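PDB 1W58: cell division protein FtsZ 1 from Methanocaldococcus jannaschii, which binds GTP, probably hydrolyses it, and probably polymerises into the contractile Z ring at the future division site, which recruits other division proteins. Local coordinates for residues I69-Q74 with I85-K90; A152-V157 with Q182-L187. One frame throughout, in Å; residues are numbered along the deposited sequence.

Contact 1: I69-Q74 with I85-K90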
loop_
_atom_site.group_PDB
_atom_site.type_symbol
_atom_site.label_atom_id
_atom_site.label_comp_id
_atom_site.label_asym_id
_atom_site.label_seq_id
_atom_site.Cartn_x
_atom_site.Cartn_y
_atom_site.Cartn_z
ATOM N N ILE A 69 -5.507 2.666 -21.345
ATOM C CA ILE A 69 -6.319 2.016 -20.340
ATOM C C ILE A 69 -7.807 2.269 -20.553
ATOM O O ILE A 69 -8.244 3.371 -20.902
ATOM C CB ILE A 69 -5.901 2.374 -18.864
ATOM C CG1 ILE A 69 -6.651 3.582 -18.354
ATOM C CG2 ILE A 69 -4.416 2.613 -18.771
ATOM C CD1 ILE A 69 -6.243 3.925 -16.968
ATOM N N ASN A 70 -8.589 1.213 -20.363
ATOM C CA ASN A 70 -10.012 1.325 -20.562
ATOM C C ASN A 70 -10.781 0.315 -19.749
ATOM O O ASN A 70 -10.273 -0.720 -19.298
ATOM C CB ASN A 70 -10.343 1.158 -22.049
ATOM C CG ASN A 70 -11.479 2.057 -22.505
ATOM O OD1 ASN A 70 -11.445 2.600 -23.606
ATOM N ND2 ASN A 70 -12.487 2.214 -21.667
ATOM N N THR A 71 -12.039 0.654 -19.585
ATOM C CA THR A 71 -12.995 -0.138 -18.858
ATOM C C THR A 71 -13.733 -0.974 -19.933
ATOM O O THR A 71 -14.279 -2.038 -19.633
ATOM C CB THR A 71 -13.896 0.848 -18.169
ATOM O OG1 THR A 71 -14.293 0.366 -16.890
ATOM C CG2 THR A 71 -15.015 1.161 -19.018
ATOM N N ASP A 72 -13.701 -0.482 -21.187
ATOM C CA ASP A 72 -14.324 -1.112 -22.373
ATOM C C ASP A 72 -13.339 -1.998 -23.161
ATOM O O ASP A 72 -12.440 -1.496 -23.831
ATOM C CB ASP A 72 -14.857 -0.025 -23.320
ATOM C CG ASP A 72 -15.638 -0.593 -24.520
ATOM O OD1 ASP A 72 -15.112 -1.422 -25.287
ATOM O OD2 ASP A 72 -16.796 -0.192 -24.710
ATOM N N ALA A 73 -13.530 -3.309 -23.118
ATOM C CA ALA A 73 -12.632 -4.214 -23.815
ATOM C C ALA A 73 -12.516 -4.010 -25.341
ATOM O O ALA A 73 -11.408 -4.022 -25.902
ATOM C CB ALA A 73 -13.033 -5.636 -23.512
ATOM N N GLN A 74 -13.644 -3.825 -26.014
ATOM C CA GLN A 74 -13.628 -3.657 -27.465
ATOM C C GLN A 74 -12.785 -2.473 -27.881
ATOM O O GLN A 74 -12.000 -2.564 -28.838
ATOM C CB GLN A 74 -15.045 -3.467 -28.001
ATOM C CG GLN A 74 -16.016 -4.607 -27.698
ATOM C CD GLN A 74 -15.943 -5.734 -28.709
ATOM O OE1 GLN A 74 -15.278 -6.760 -28.487
ATOM N NE2 GLN A 74 -16.623 -5.545 -29.844
ATOM N N ILE A 85 -4.142 -1.944 -20.579
ATOM C CA ILE A 85 -4.619 -2.415 -19.287
ATOM C C ILE A 85 -6.156 -2.289 -19.237
ATOM O O ILE A 85 -6.705 -1.202 -19.442
ATOM C CB ILE A 85 -4.041 -1.576 -18.115
ATOM C CG1 ILE A 85 -2.516 -1.528 -18.169
ATOM C CG2 ILE A 85 -4.476 -2.165 -16.794
ATOM C CD1 ILE A 85 -1.921 -0.809 -16.981
ATOM N N LEU A 86 -6.841 -3.401 -18.980
ATOM C CA LEU A 86 -8.286 -3.390 -18.863
ATOM C C LEU A 86 -8.512 -3.148 -17.384
ATOM O O LEU A 86 -8.167 -3.984 -16.561
ATOM C CB LEU A 86 -8.876 -4.744 -19.265
ATOM C CG LEU A 86 -10.407 -4.897 -19.292
ATOM C CD1 LEU A 86 -10.984 -4.024 -20.419
ATOM C CD2 LEU A 86 -10.774 -6.395 -19.516
ATOM N N ILE A 87 -9.079 -2.007 -17.034
ATOM C CA ILE A 87 -9.294 -1.714 -15.625
ATOM C C ILE A 87 -10.725 -2.027 -15.219
ATOM O O ILE A 87 -11.614 -2.065 -16.060
ATOM C CB ILE A 87 -8.962 -0.216 -15.299
ATOM C CG1 ILE A 87 -9.883 0.715 -16.083
ATOM C CG2 ILE A 87 -7.508 0.078 -15.645
ATOM C CD1 ILE A 87 -9.942 2.166 -15.552
ATOM N N GLY A 88 -10.937 -2.248 -13.926
ATOM C CA GLY A 88 -12.258 -2.565 -13.419
ATOM C C GLY A 88 -12.811 -3.909 -13.866
ATOM O O GLY A 88 -14.021 -4.050 -14.009
ATOM N N LYS A 89 -11.959 -4.905 -14.071
ATOM C CA LYS A 89 -12.439 -6.214 -14.511
ATOM C C LYS A 89 -13.535 -6.861 -13.668
ATOM O O LYS A 89 -14.385 -7.576 -14.193
ATOM C CB LYS A 89 -11.277 -7.194 -14.658
ATOM C CG LYS A 89 -10.509 -6.935 -15.932
ATOM C CD LYS A 89 -9.656 -8.100 -16.354
ATOM C CE LYS A 89 -8.510 -8.329 -15.403
ATOM N NZ LYS A 89 -7.570 -9.343 -15.973
ATOM N N LYS A 90 -13.532 -6.619 -12.369
ATOM C CA LYS A 90 -14.542 -7.199 -11.517
ATOM C C LYS A 90 -15.792 -6.327 -11.455
ATOM O O LYS A 90 -16.917 -6.839 -11.379
ATOM C CB LYS A 90 -13.965 -7.409 -10.122
ATOM C CG LYS A 90 -12.746 -8.305 -10.146
ATOM C CD LYS A 90 -12.051 -8.322 -8.811
ATOM C CE LYS A 90 -10.786 -9.154 -8.867
ATOM N NZ LYS A 90 -9.881 -8.725 -7.770
HETATM O O HOH W 1 -13.761 -3.730 -17.204
#
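Asn70 is gripped through both its backbone polar atoms by Ile85 and Ile87, at and just beyond the end of strand 83-86. Its N donates to Ile85 O at 3.2 Å, arriving almost head-on to the carbonyl (C=O...N 167°), while Asn70 O accepts from Ile87 N at 2.9 Å, with the donor tilted 33° from the carbonyl plane. Two bonds from one residue to the neighbours of Leu86 are the ladder of a parallel sheet, and the CA-H groups of Ile69 and Leu86 lean on the same two carbonyls. Where the ladder stops, a water takes over: it lies 3.0 Å from Thr71 O and 2.9 Å from Ile87 O and can donate to either, although other acceptors nearby compete for its protons.

This pairing closes the beta-alpha-beta unit of strand 65-70, helix 73-77 and strand 83-86, at the edge of the Rossmann-like GTPase domain. The turn after strand 65-70 leads to the nucleotide: the side chain of Thr71 touches the bound GTP analogue, and its OG1 is hydrogen-bonded to Thr92. Asp72 is the N-cap of helix 73-77, its OD1 accepting from Gln75 N.

Apolar side chains pack on both faces. On that of Ile69 and Ile85, Ile69 CD1 meets Ile87 CG2 at 4.3 Å, next to helix 135-149, whose Val143 touches Ile69. The first torsion of Ile87 sets CG1 between backbone N and carbonyl carbon (chi1 62°), which lays it against Asn70 O at 3.5 Å. On the other face the end of Leu86 turns toward segment 69-74, and its CD1 comes within 3.6 Å of Asn70 O and 4.0 Å of Ala73 CB, touching the first turn of the helix, while Tyr32 of the second subunit packs on Leu86.

Contact 2: A152-V157 with Q182-L187; sequences ALTVAV and QHTDTL
A second beta-alpha-beta unit, strand 153-160, helix 167-181 and strand 186-191, closes here in parallel pairing, and Asp185, just before the last strand, meets Thr154 in two ways. Its OD1 accepts from Thr154 N at 2.8 Å along a nearly straight N-H...O line (174°), on the anti side of the carboxylate and 34° out of its plane. Its own N donates to Thr154 O, also at 2.8 Å and in the carbonyl plane. CG is turned beside the backbone N (chi1 -72°), which brings OD1 to the Thr154 amide. Thr186 N adds a weak bond to Thr154 O, and Ala156 N reaches Thr186 O at 3.2 Å.

Packing flanks this ladder. The Leu153 and Asp185 side chains cross obliquely, Leu153 CD2 lying 3.3 Å from Asp185 OD1. Val155 CG2 meets Thr186 CG2 at 3.5 Å. On the face of Ala156 and Leu187, Ala156 CB rests 3.8 Å from Leu187 CD1, Leu187 packing on helix 167-181. Replacing Asp185 by an alanine would probably leave Thr154 N without its acceptor and Lys148 without its salt-bridge mate. Because Lys148 holds OD2 while Thr154 N holds OD1, the buried carboxylate is probably held in its rotation and its negative charge balanced.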
loop_
_atom_site.group_PDB
_atom_site.type_symbol
_atom_site.label_atom_id
_atom_site.label_comp_id
_atom_site.label_asym_id
_atom_site.label_seq_id
_atom_site.Cartn_x
_atom_site.Cartn_y
_atom_site.Cartn_z
ATOM N N ALA A 152 7.187 10.730 -10.130
ATOM C CA ALA A 152 7.303 11.233 -11.504
ATOM C C ALA A 152 6.676 12.605 -11.661
ATOM O O ALA A 152 5.770 12.956 -10.919
ATOM C CB ALA A 152 6.642 10.261 -12.471
ATOM N N LEU A 153 7.176 13.387 -12.615
ATOM C CA LEU A 153 6.611 14.715 -12.880
ATOM C C LEU A 153 5.301 14.297 -13.543
ATOM O O LEU A 153 5.302 13.533 -14.524
ATOM C CB LEU A 153 7.491 15.482 -13.883
ATOM C CG LEU A 153 7.616 17.014 -13.995
ATOM C CD1 LEU A 153 7.741 17.332 -15.485
ATOM C CD2 LEU A 153 6.483 17.794 -13.346
ATOM N N THR A 154 4.203 14.808 -13.002
ATOM C CA THR A 154 2.856 14.447 -13.434
ATOM C C THR A 154 2.070 15.556 -14.144
ATOM O O THR A 154 1.584 16.509 -13.513
ATOM C CB THR A 154 2.069 13.924 -12.188
ATOM O OG1 THR A 154 2.772 12.803 -11.640
ATOM C CG2 THR A 154 0.678 13.476 -12.545
ATOM N N VAL A 155 1.940 15.396 -15.462
ATOM C CA VAL A 155 1.235 16.355 -16.296
ATOM C C VAL A 155 0.054 15.737 -17.024
ATOM O O VAL A 155 0.140 14.632 -17.580
ATOM C CB VAL A 155 2.164 16.972 -17.365
ATOM C CG1 VAL A 155 1.395 17.991 -18.187
ATOM C CG2 VAL A 155 3.359 17.629 -16.696
ATOM N N ALA A 156 -1.041 16.481 -17.016
ATOM C CA ALA A 156 -2.276 16.081 -17.668
ATOM C C ALA A 156 -2.592 17.045 -18.810
ATOM O O ALA A 156 -2.403 18.265 -18.670
ATOM C CB ALA A 156 -3.427 16.104 -16.654
ATOM N N VAL A 157 -3.051 16.489 -19.934
ATOM C CA VAL A 157 -3.483 17.262 -21.110
ATOM C C VAL A 157 -4.863 16.650 -21.469
ATOM O O VAL A 157 -4.957 15.539 -22.026
ATOM C CB VAL A 157 -2.513 17.101 -22.307
ATOM C CG1 VAL A 157 -2.974 17.983 -23.472
ATOM C CG2 VAL A 157 -1.082 17.483 -21.895
ATOM N N GLN A 182 -5.878 18.377 -7.974
ATOM C CA GLN A 182 -5.259 17.998 -6.714
ATOM C C GLN A 182 -4.158 16.955 -6.763
ATOM O O GLN A 182 -3.426 16.794 -5.802
ATOM C CB GLN A 182 -6.349 17.519 -5.763
ATOM C CG GLN A 182 -7.424 18.554 -5.581
ATOM C CD GLN A 182 -8.505 18.100 -4.655
ATOM O OE1 GLN A 182 -9.157 17.082 -4.894
ATOM N NE2 GLN A 182 -8.711 18.854 -3.577
ATOM N N HIS A 183 -4.013 16.262 -7.874
ATOM C CA HIS A 183 -3.005 15.221 -7.937
ATOM C C HIS A 183 -2.132 15.428 -9.149
ATOM O O HIS A 183 -1.542 14.491 -9.681
ATOM C CB HIS A 183 -3.704 13.861 -8.024
ATOM C CG HIS A 183 -4.569 13.553 -6.836
ATOM N ND1 HIS A 183 -4.057 13.079 -5.645
ATOM C CD2 HIS A 183 -5.906 13.670 -6.652
ATOM C CE1 HIS A 183 -5.043 12.916 -4.780
ATOM N NE2 HIS A 183 -6.173 13.268 -5.366
ATOM N N THR A 184 -2.015 16.676 -9.561
ATOM C CA THR A 184 -1.274 16.969 -10.761
ATOM C C THR A 184 -0.251 18.115 -10.554
ATOM O O THR A 184 -0.505 19.034 -9.764
ATOM C CB THR A 184 -2.353 17.238 -11.867
ATOM O OG1 THR A 184 -1.832 16.911 -13.142
ATOM C CG2 THR A 184 -2.834 18.660 -11.846
ATOM N N ASP A 185 0.913 18.029 -11.215
ATOM C CA ASP A 185 1.970 19.067 -11.125
ATOM C C ASP A 185 1.531 20.240 -11.991
ATOM O O ASP A 185 1.478 21.381 -11.521
ATOM C CB ASP A 185 3.322 18.491 -11.570
ATOM C CG ASP A 185 3.890 17.527 -10.532
ATOM O OD1 ASP A 185 4.621 16.566 -10.873
ATOM O OD2 ASP A 185 3.586 17.744 -9.343
ATOM N N THR A 186 1.241 19.968 -13.261
ATOM C CA THR A 186 0.646 20.986 -14.107
ATOM C C THR A 186 -0.531 20.314 -14.867
ATOM O O THR A 186 -0.433 19.168 -15.311
ATOM C CB THR A 186 1.670 21.710 -15.052
ATOM O OG1 THR A 186 1.010 22.069 -16.275
ATOM C CG2 THR A 186 2.868 20.862 -15.339
ATOM N N LEU A 187 -1.663 21.016 -14.921
ATOM C CA LEU A 187 -2.882 20.546 -15.570
ATOM C C LEU A 187 -3.259 21.417 -16.776
ATOM O O LEU A 187 -3.745 22.544 -16.611
ATOM C CB LEU A 187 -4.051 20.532 -14.556
ATOM C CG LEU A 187 -5.509 20.323 -15.043
ATOM C CD1 LEU A 187 -5.600 19.123 -15.901
ATOM C CD2 LEU A 187 -6.467 20.169 -13.871
#

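In the fold
The same parallel sheet is paired twice, near its two edges: contact 1 joins the outermost strand 83-86 to strand 65-70, and contact 2 joins the outermost strand 186-191 to strand 153-160. Strands 40-45 and 124-130 run between them, so the centres lie 23 Å apart and the nearest atoms about 12 Å apart. Helix 135-149 packs on both contacts, with Val143 on Ile69 and Ala144 on Thr154. Its first residues, Thr135 and Gly136, bind GTP. Contact 1 borders that site, the Thr71 side chain being about 4 Å from the nucleotide; in contact 2 the Ala156 side chain stays about 11 Å from Gly136, so contact 2 is structural packing away from the nucleotide site.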